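Local coordinates for alpha-l-arabinofuranosidase domain protein (Thermotoga maritima, PDB 4ATW) that hydrolyses terminal non-reducing alpha-L-arabinofuranosides, releasing arabinose from arabinose-containing saccharides, as a thermostable glycoside hydrolase, at residues A[4-9]-A[421-426]; A[427-432]-A[462-467]. All blocks are in the same frame, centred on the assembly; numbering follows the deposited sequence.

Contact 1: A[4-9]-A[421-426]; sequences RIVVDP and PIRVEG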
ATOM      1  N   ARG A   4      23.204  -2.880  18.108  1.00 59.11           N
ATOM      2  CA  ARG A   4      24.260  -2.565  17.164  1.00 55.71           C
ATOM      3  C   ARG A   4      23.850  -2.996  15.768  1.00 54.35           C
ATOM      4  O   ARG A   4      23.305  -4.097  15.602  1.00 54.20           O
ATOM      5  CB  ARG A   4      25.504  -3.358  17.575  1.00 54.64           C
ATOM      6  CG  ARG A   4      26.543  -3.460  16.468  1.00 55.91           C
ATOM      7  CD  ARG A   4      27.798  -4.208  16.882  1.00 50.29           C
ATOM      8  NE  ARG A   4      28.793  -4.204  15.807  1.00 60.17           N
ATOM      9  CZ  ARG A   4      29.367  -3.107  15.303  1.00 59.00           C
ATOM     10  NH1 ARG A   4      29.049  -1.899  15.776  1.00 56.94           N
ATOM     11  NH2 ARG A   4      30.270  -3.217  14.328  1.00 58.16           N
ATOM     12  N   ILE A   5      24.110  -2.144  14.773  1.00 40.12           N
ATOM     13  CA  ILE A   5      23.784  -2.496  13.395  1.00 49.61           C
ATOM     14  C   ILE A   5      25.028  -2.391  12.485  1.00 59.31           C
ATOM     15  O   ILE A   5      25.906  -1.547  12.720  1.00 66.83           O
ATOM     16  CB  ILE A   5      22.577  -1.652  12.849  1.00 42.50           C
ATOM     17  CG1 ILE A   5      22.996  -0.254  12.463  1.00 34.93           C
ATOM     18  CG2 ILE A   5      21.517  -1.503  13.919  1.00 21.82           C
ATOM     19  CD1 ILE A   5      21.794   0.649  12.383  1.00 36.79           C
ATOM     20  N   VAL A   6      25.101  -3.262  11.467  1.00 53.17           N
ATOM     21  CA  VAL A   6      26.247  -3.342  10.561  1.00 49.89           C
ATOM     22  C   VAL A   6      25.850  -3.429   9.099  1.00 50.59           C
ATOM     23  O   VAL A   6      25.229  -4.390   8.694  1.00 54.92           O
ATOM     24  CB  VAL A   6      27.065  -4.588  10.894  1.00 49.42           C
ATOM     25  CG1 VAL A   6      28.203  -4.760   9.894  1.00 52.31           C
ATOM     26  CG2 VAL A   6      27.582  -4.488  12.320  1.00 56.41           C
ATOM     27  N   VAL A   7      26.246  -2.450   8.302  1.00 48.02           N
ATOM     28  CA  VAL A   7      25.900  -2.409   6.882  1.00 47.34           C
ATOM     29  C   VAL A   7      27.116  -2.670   6.021  1.00 59.31           C
ATOM     30  O   VAL A   7      28.212  -2.248   6.381  1.00 73.26           O
ATOM     31  CB  VAL A   7      25.407  -0.996   6.477  1.00 46.96           C
ATOM     32  CG1 VAL A   7      25.119  -0.945   4.997  1.00 41.19           C
ATOM     33  CG2 VAL A   7      24.213  -0.608   7.279  1.00 49.90           C
ATOM     34  N   ASP A   8      26.941  -3.327   4.879  1.00 65.75           N
ATOM     35  CA  ASP A   8      28.065  -3.561   3.961  1.00 73.84           C
ATOM     36  C   ASP A   8      27.610  -3.194   2.558  1.00 73.81           C
ATOM     37  O   ASP A   8      27.261  -4.064   1.766  1.00 80.08           O
ATOM     38  CB  ASP A   8      28.513  -5.020   3.979  1.00 78.52           C
ATOM     39  CG  ASP A   8      29.560  -5.307   2.926  1.00 85.19           C
ATOM     40  OD1 ASP A   8      30.356  -4.393   2.636  1.00 82.41           O
ATOM     41  OD2 ASP A   8      29.592  -6.438   2.398  1.00 87.36           O
ATOM     42  N   PRO A   9      27.643  -1.900   2.220  1.00 65.39           N
ATOM     43  CA  PRO A   9      27.221  -1.373   0.914  1.00 63.76           C
ATOM     44  C   PRO A   9      27.765  -2.132  -0.277  1.00 60.75           C
ATOM     45  O   PRO A   9      27.200  -2.084  -1.370  1.00 50.58           O
ATOM     46  CB  PRO A   9      27.727   0.074   0.928  1.00 53.52           C
ATOM     47  CG  PRO A   9      27.712   0.431   2.338  1.00 57.64           C
ATOM     48  CD  PRO A   9      27.201  -0.836   3.007  1.00 62.74           C
ATOM     49  N   PRO A 421      25.937   1.638  18.082  1.00 66.56           N
ATOM     50  CA  PRO A 421      27.133   1.808  17.242  1.00 65.85           C
ATOM     51  C   PRO A 421      26.885   1.205  15.876  1.00 64.08           C
ATOM     52  O   PRO A 421      26.905  -0.013  15.726  1.00 62.49           O
ATOM     53  CB  PRO A 421      28.191   1.005  17.978  1.00 63.13           C
ATOM     54  CG  PRO A 421      27.390  -0.124  18.536  1.00 50.51           C
ATOM     55  CD  PRO A 421      26.135   0.555  19.068  1.00 43.54           C
ATOM     56  N   ILE A 422      26.639   2.043  14.883  1.00 62.74           N
ATOM     57  CA  ILE A 422      26.399   1.521  13.544  1.00 61.07           C
ATOM     58  C   ILE A 422      27.792   1.384  12.905  1.00 61.63           C
ATOM     59  O   ILE A 422      28.755   1.947  13.408  1.00 60.03           O
ATOM     60  CB  ILE A 422      25.453   2.494  12.733  1.00 47.38           C
ATOM     61  CG1 ILE A 422      26.256   3.579  12.037  1.00 48.45           C
ATOM     62  CG2 ILE A 422      24.511   3.230  13.668  1.00 37.95           C
ATOM     63  CD1 ILE A 422      26.924   3.125  10.718  1.00 53.22           C
ATOM     64  N   ARG A 423      27.924   0.618  11.832  1.00 70.11           N
ATOM     65  CA  ARG A 423      29.223   0.495  11.172  1.00 65.57           C
ATOM     66  C   ARG A 423      29.008   0.153   9.706  1.00 64.40           C
ATOM     67  O   ARG A 423      28.208  -0.727   9.375  1.00 69.83           O
ATOM     68  CB  ARG A 423      30.069  -0.573  11.856  1.00 66.19           C
ATOM     69  CG  ARG A 423      30.200  -1.884  11.105  1.00 71.41           C
ATOM     70  CD  ARG A 423      31.498  -1.990  10.298  1.00 73.20           C
ATOM     71  NE  ARG A 423      32.703  -1.890  11.130  1.00 77.48           N
ATOM     72  CZ  ARG A 423      33.943  -2.169  10.716  1.00 77.55           C
ATOM     73  NH1 ARG A 423      34.168  -2.578   9.478  1.00 76.45           N
ATOM     74  NH2 ARG A 423      34.968  -2.027  11.541  1.00 79.30           N
ATOM     75  N   VAL A 424      29.720   0.843   8.827  1.00 44.53           N
ATOM     76  CA  VAL A 424      29.562   0.616   7.401  1.00 40.68           C
ATOM     77  C   VAL A 424      30.889   0.206   6.751  1.00 52.25           C
ATOM     78  O   VAL A 424      31.723   1.066   6.490  1.00 61.76           O
ATOM     79  CB  VAL A 424      29.067   1.903   6.754  1.00 41.63           C
ATOM     80  CG1 VAL A 424      28.521   1.615   5.399  1.00 46.20           C
ATOM     81  CG2 VAL A 424      28.032   2.570   7.644  1.00 30.66           C
ATOM     82  N   GLU A 425      31.082  -1.084   6.476  1.00 58.83           N
ATOM     83  CA  GLU A 425      32.326  -1.585   5.870  1.00 64.63           C
ATOM     84  C   GLU A 425      32.950  -0.697   4.787  1.00 74.77           C
ATOM     85  O   GLU A 425      32.384  -0.516   3.697  1.00 74.01           O
ATOM     86  CB  GLU A 425      32.106  -2.979   5.287  1.00 59.07           C
ATOM     87  CG  GLU A 425      31.608  -3.977   6.306  1.00 71.48           C
ATOM     88  CD  GLU A 425      32.631  -4.265   7.391  1.00 77.25           C
ATOM     89  OE1 GLU A 425      33.804  -3.880   7.211  1.00 76.39           O
ATOM     90  OE2 GLU A 425      32.272  -4.884   8.420  1.00 71.78           O
ATOM     91  N   GLY A 426      34.123  -0.148   5.109  1.00 79.50           N
ATOM     92  CA  GLY A 426      34.854   0.715   4.188  1.00 76.21           C
ATOM     93  C   GLY A 426      34.220   2.031   3.753  1.00 71.10           C
ATOM     94  O   GLY A 426      34.308   2.397   2.586  1.00 71.33           O
TER
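Val7 and Val424 pair in parallel where the N-terminal strand 4-8 joins the C-terminal beta domain beside strand 421-424. In related family 51 arabinofuranosidases such a domain is a beta sandwich packed against the catalytic barrel. The axes of the two short strands come within 4.8 Å of each other.

Val7 carries the backbone pairing with two bonds. Its N donates to Arg423 O over 2.8 Å, with an angle of 163° at the hydrogen. Its O takes Glu425 N at 3.1 Å. Val7 thus holds both neighbours of Val424, as a parallel bridge requires. The bond from Arg423 N to Ile5 O is weak.

Apolar side chains fill one face. Ile5 CG1 meets Ile422 CB at 3.7 Å, and Ile5 CD1 reaches Ile422 CG2. The first torsion of Ile5 (chi1 78°) sets CG1 between its backbone N and carbonyl carbon, which brings it against Ile422 CB. Farther along, the ring of Pro9 crosses Val424 at about a right angle, CG against CG1. Val409, Ile407 and Leu405 of strand 405-411 cover this face.

Charged side chains gather on the face of Val6 and Arg423. Val6 CG1 lies alongside Arg423 CG at 3.7 Å. The extended chain of Arg4 crosses Pro421, whose CB sits at the guanidinium edge, in plane. Arg4 NH2 comes within 4.2 Å of Arg423 NE, and the two guanidinium planes stand 79° apart. Glu466 forms salt bridges with both arginines, which would probably offset their like charges. The chain of Arg423 bends at chi2 and chi3, and its NH1 makes a salt bridge to Glu425 OE1, at the edge of the guanidinium and in its plane, at 2.6 Å.

Contact 2: A[427-432]-A[462-467]; sequences LGQKKA and TVDTEF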
ATOM      1  N   LEU A 427      33.597   2.751   4.683  1.00 61.51           N
ATOM      2  CA  LEU A 427      32.959   4.019   4.366  1.00 55.74           C
ATOM      3  C   LEU A 427      33.938   5.204   4.385  1.00 61.95           C
ATOM      4  O   LEU A 427      34.096   5.907   3.373  1.00 59.15           O
ATOM      5  CB  LEU A 427      31.792   4.274   5.334  1.00 44.28           C
ATOM      6  CG  LEU A 427      31.085   5.648   5.254  1.00 56.59           C
ATOM      7  CD1 LEU A 427      30.317   5.826   3.964  1.00 40.01           C
ATOM      8  CD2 LEU A 427      30.140   5.799   6.425  1.00 56.30           C
ATOM      9  N   GLY A 428      34.590   5.426   5.524  1.00 58.54           N
ATOM     10  CA  GLY A 428      35.512   6.545   5.605  1.00 76.00           C
ATOM     11  C   GLY A 428      34.799   7.738   6.211  1.00 80.36           C
ATOM     12  O   GLY A 428      33.686   7.591   6.688  1.00 84.49           O
ATOM     13  N   GLN A 429      35.411   8.915   6.202  1.00 82.87           N
ATOM     14  CA  GLN A 429      34.757  10.072   6.797  1.00 83.41           C
ATOM     15  C   GLN A 429      34.024  10.985   5.824  1.00 89.66           C
ATOM     16  O   GLN A 429      34.647  11.736   5.069  1.00 91.59           O
ATOM     17  CB  GLN A 429      35.759  10.909   7.588  1.00 81.40           C
ATOM     18  CG  GLN A 429      36.237  10.270   8.861  1.00 77.03           C
ATOM     19  CD  GLN A 429      36.909  11.272   9.782  1.00 81.20           C
ATOM     20  OE1 GLN A 429      37.450  10.896  10.829  1.00 90.35           O
ATOM     21  NE2 GLN A 429      36.874  12.563   9.400  1.00 79.27           N
ATOM     22  N   LYS A 430      32.696  10.924   5.864  1.00 96.06           N
ATOM     23  CA  LYS A 430      31.855  11.768   5.019  1.00100.03           C
ATOM     24  C   LYS A 430      30.961  12.625   5.922  1.00 99.54           C
ATOM     25  O   LYS A 430      30.948  12.461   7.145  1.00 98.78           O
ATOM     26  CB  LYS A 430      30.984  10.923   4.082  1.00 92.94           C
ATOM     27  CG  LYS A 430      31.348   9.449   4.062  1.00 90.47           C
ATOM     28  CD  LYS A 430      32.553   9.143   3.196  1.00 71.72           C
ATOM     29  CE  LYS A 430      32.149   8.995   1.751  1.00 65.15           C
ATOM     30  NZ  LYS A 430      33.230   8.315   0.997  1.00 56.13           N
ATOM     31  N   LYS A 431      30.218  13.538   5.313  1.00 96.49           N
ATOM     32  CA  LYS A 431      29.345  14.411   6.073  1.00 97.37           C
ATOM     33  C   LYS A 431      27.897  14.108   5.723  1.00 97.70           C
ATOM     34  O   LYS A 431      27.219  14.916   5.084  1.00103.99           O
ATOM     35  CB  LYS A 431      29.661  15.873   5.755  1.00 96.94           C
ATOM     36  CG  LYS A 431      29.362  16.842   6.891  1.00 99.12           C
ATOM     37  CD  LYS A 431      30.398  16.715   8.006  1.00 96.81           C
ATOM     38  CE  LYS A 431      31.792  17.134   7.539  1.00 95.03           C
ATOM     39  NZ  LYS A 431      32.867  16.717   8.482  1.00 98.11           N
ATOM     40  N   ALA A 432      27.427  12.938   6.140  1.00 92.77           N
ATOM     41  CA  ALA A 432      26.053  12.522   5.879  1.00 86.89           C
ATOM     42  C   ALA A 432      24.992  13.360   6.623  1.00 82.76           C
ATOM     43  O   ALA A 432      25.284  14.018   7.626  1.00 82.15           O
ATOM     44  CB  ALA A 432      25.899  11.062   6.252  1.00 93.49           C
ATOM     45  N   THR A 462      28.791  13.802  10.870  1.00 85.82           N
ATOM     46  CA  THR A 462      30.070  13.378  10.352  1.00 85.33           C
ATOM     47  C   THR A 462      29.996  11.892  10.640  1.00 77.86           C
ATOM     48  O   THR A 462      29.745  11.500  11.784  1.00 64.81           O
ATOM     49  CB  THR A 462      31.229  14.009  11.140  1.00 84.89           C
ATOM     50  OG1 THR A 462      30.996  13.813  12.545  1.00 85.01           O
ATOM     51  CG2 THR A 462      31.350  15.512  10.828  1.00 78.22           C
ATOM     52  N   VAL A 463      30.164  11.074   9.604  1.00 68.34           N
ATOM     53  CA  VAL A 463      30.107   9.630   9.774  1.00 75.32           C
ATOM     54  C   VAL A 463      31.401   8.964   9.304  1.00 79.93           C
ATOM     55  O   VAL A 463      32.109   9.511   8.458  1.00 86.24           O
ATOM     56  CB  VAL A 463      28.919   9.028   8.994  1.00 75.40           C
ATOM     57  CG1 VAL A 463      27.611   9.699   9.423  1.00 73.75           C
ATOM     58  CG2 VAL A 463      29.145   9.185   7.503  1.00 68.87           C
ATOM     59  N   ASP A 464      31.709   7.790   9.854  1.00 80.09           N
ATOM     60  CA  ASP A 464      32.927   7.054   9.489  1.00 81.95           C
ATOM     61  C   ASP A 464      32.619   5.557   9.437  1.00 78.81           C
ATOM     62  O   ASP A 464      31.540   5.132   9.851  1.00 76.62           O
ATOM     63  CB  ASP A 464      34.038   7.304  10.530  1.00 87.82           C
ATOM     64  CG  ASP A 464      35.457   7.086   9.969  1.00 85.62           C
ATOM     65  OD1 ASP A 464      35.644   6.236   9.064  1.00 76.36           O
ATOM     66  OD2 ASP A 464      36.389   7.766  10.456  1.00 72.89           O
ATOM     67  N   THR A 465      33.574   4.774   8.932  1.00 73.81           N
ATOM     68  CA  THR A 465      33.447   3.314   8.835  1.00 63.63           C
ATOM     69  C   THR A 465      32.847   2.708  10.098  1.00 63.22           C
ATOM     70  O   THR A 465      32.251   1.632  10.096  1.00 66.94           O
ATOM     71  CB  THR A 465      34.819   2.698   8.585  1.00 50.96           C
ATOM     72  OG1 THR A 465      35.287   3.158   7.303  1.00 38.03           O
ATOM     73  CG2 THR A 465      34.771   1.148   8.668  1.00 30.77           C
ATOM     74  N   GLU A 466      33.016   3.426  11.186  1.00 64.35           N
ATOM     75  CA  GLU A 466      32.473   2.997  12.446  1.00 65.58           C
ATOM     76  C   GLU A 466      32.057   4.273  13.182  1.00 65.59           C
ATOM     77  O   GLU A 466      32.809   5.249  13.227  1.00 60.93           O
ATOM     78  CB  GLU A 466      33.541   2.240  13.220  1.00 60.24           C
ATOM     79  CG  GLU A 466      33.069   1.707  14.548  1.00 72.76           C
ATOM     80  CD  GLU A 466      32.301   0.417  14.417  1.00 81.84           C
ATOM     81  OE1 GLU A 466      32.867  -0.546  13.846  1.00 77.97           O
ATOM     82  OE2 GLU A 466      31.142   0.370  14.893  1.00 94.84           O
ATOM     83  N   PHE A 467      30.838   4.297  13.701  1.00 64.17           N
ATOM     84  CA  PHE A 467      30.403   5.456  14.450  1.00 67.94           C
ATOM     85  C   PHE A 467      29.181   5.190  15.305  1.00 62.76           C
ATOM     86  O   PHE A 467      28.816   4.040  15.560  1.00 65.47           O
ATOM     87  CB  PHE A 467      30.186   6.678  13.532  1.00 71.38           C
ATOM     88  CG  PHE A 467      28.971   6.602  12.658  1.00 70.05           C
ATOM     89  CD1 PHE A 467      27.750   7.119  13.089  1.00 74.83           C
ATOM     90  CD2 PHE A 467      29.053   6.081  11.370  1.00 79.02           C
ATOM     91  CE1 PHE A 467      26.614   7.125  12.238  1.00 75.36           C
ATOM     92  CE2 PHE A 467      27.931   6.085  10.513  1.00 74.65           C
ATOM     93  CZ  PHE A 467      26.711   6.611  10.956  1.00 69.95           C
TER
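The Gln429 amide and the Asp464 carboxylate cross with their planes 83° apart, and Gln429 CG lies against Asp464 OD2. The Phe467 ring has Val463 CB over one face, 3.4 Å above the plane and offset toward the rim. Asp464 O lies at its edge, in plane. Replacing Asp464 by an alanine would remove the carboxylate that Gln429 CG lies against, and is likely to leave the Gln429 side chain freer to turn.

The backbones form a single antiparallel bridge, a hydrogen-bonded pair. Lys430 N donates to Val463 O at 3.0 Å, and Val463 N to Lys430 O at 2.9 Å. Just before it the chain turns at Gly428, where a CB would collide with the carbonyl O of Leu427, which calls for glycine. Gly428 N donates to Thr465 OG1 at 3.0 Å, and Leu427 N adds a weak bond to the same oxygen. Asp464 OD1 also lies very close to Thr465 N, a bond that is doubtful at this distance. Among the apolar side chains, Leu427 CD2 meets Val463 CG2 at 3.7 Å, and Ala432 CB lies beside Val463 CG1.

This surface contact lies at the border of the sheet. Leu427, Lys430, Ala432 and Val463 touch Val481 of strand 475-481, while Thr465 and Phe467 bond to strand 421-424.

In the fold
The chain begins in strand 4-8, adds strand 11-15 to the same mixed sheet, then runs through the eight parallel strands of the barrel and back into the beta domain. Contact 1 closes this loop of 411 residues and ties the N terminus to strand 421-424. Contact 2 follows in series, neither nested in contact 1 nor crossing it. It closes a loop of 29 residues that holds the antiparallel strands 433-438 and 455-457. The centres of the two contacts are about 10 Å apart. Strand 421-424 joins them, since it lies between strands 4-8 and 466-468 in the mixed sheet. A probable hydrogen bond from Val424 N to Thr465 O (2.9 Å) links the two contacts directly.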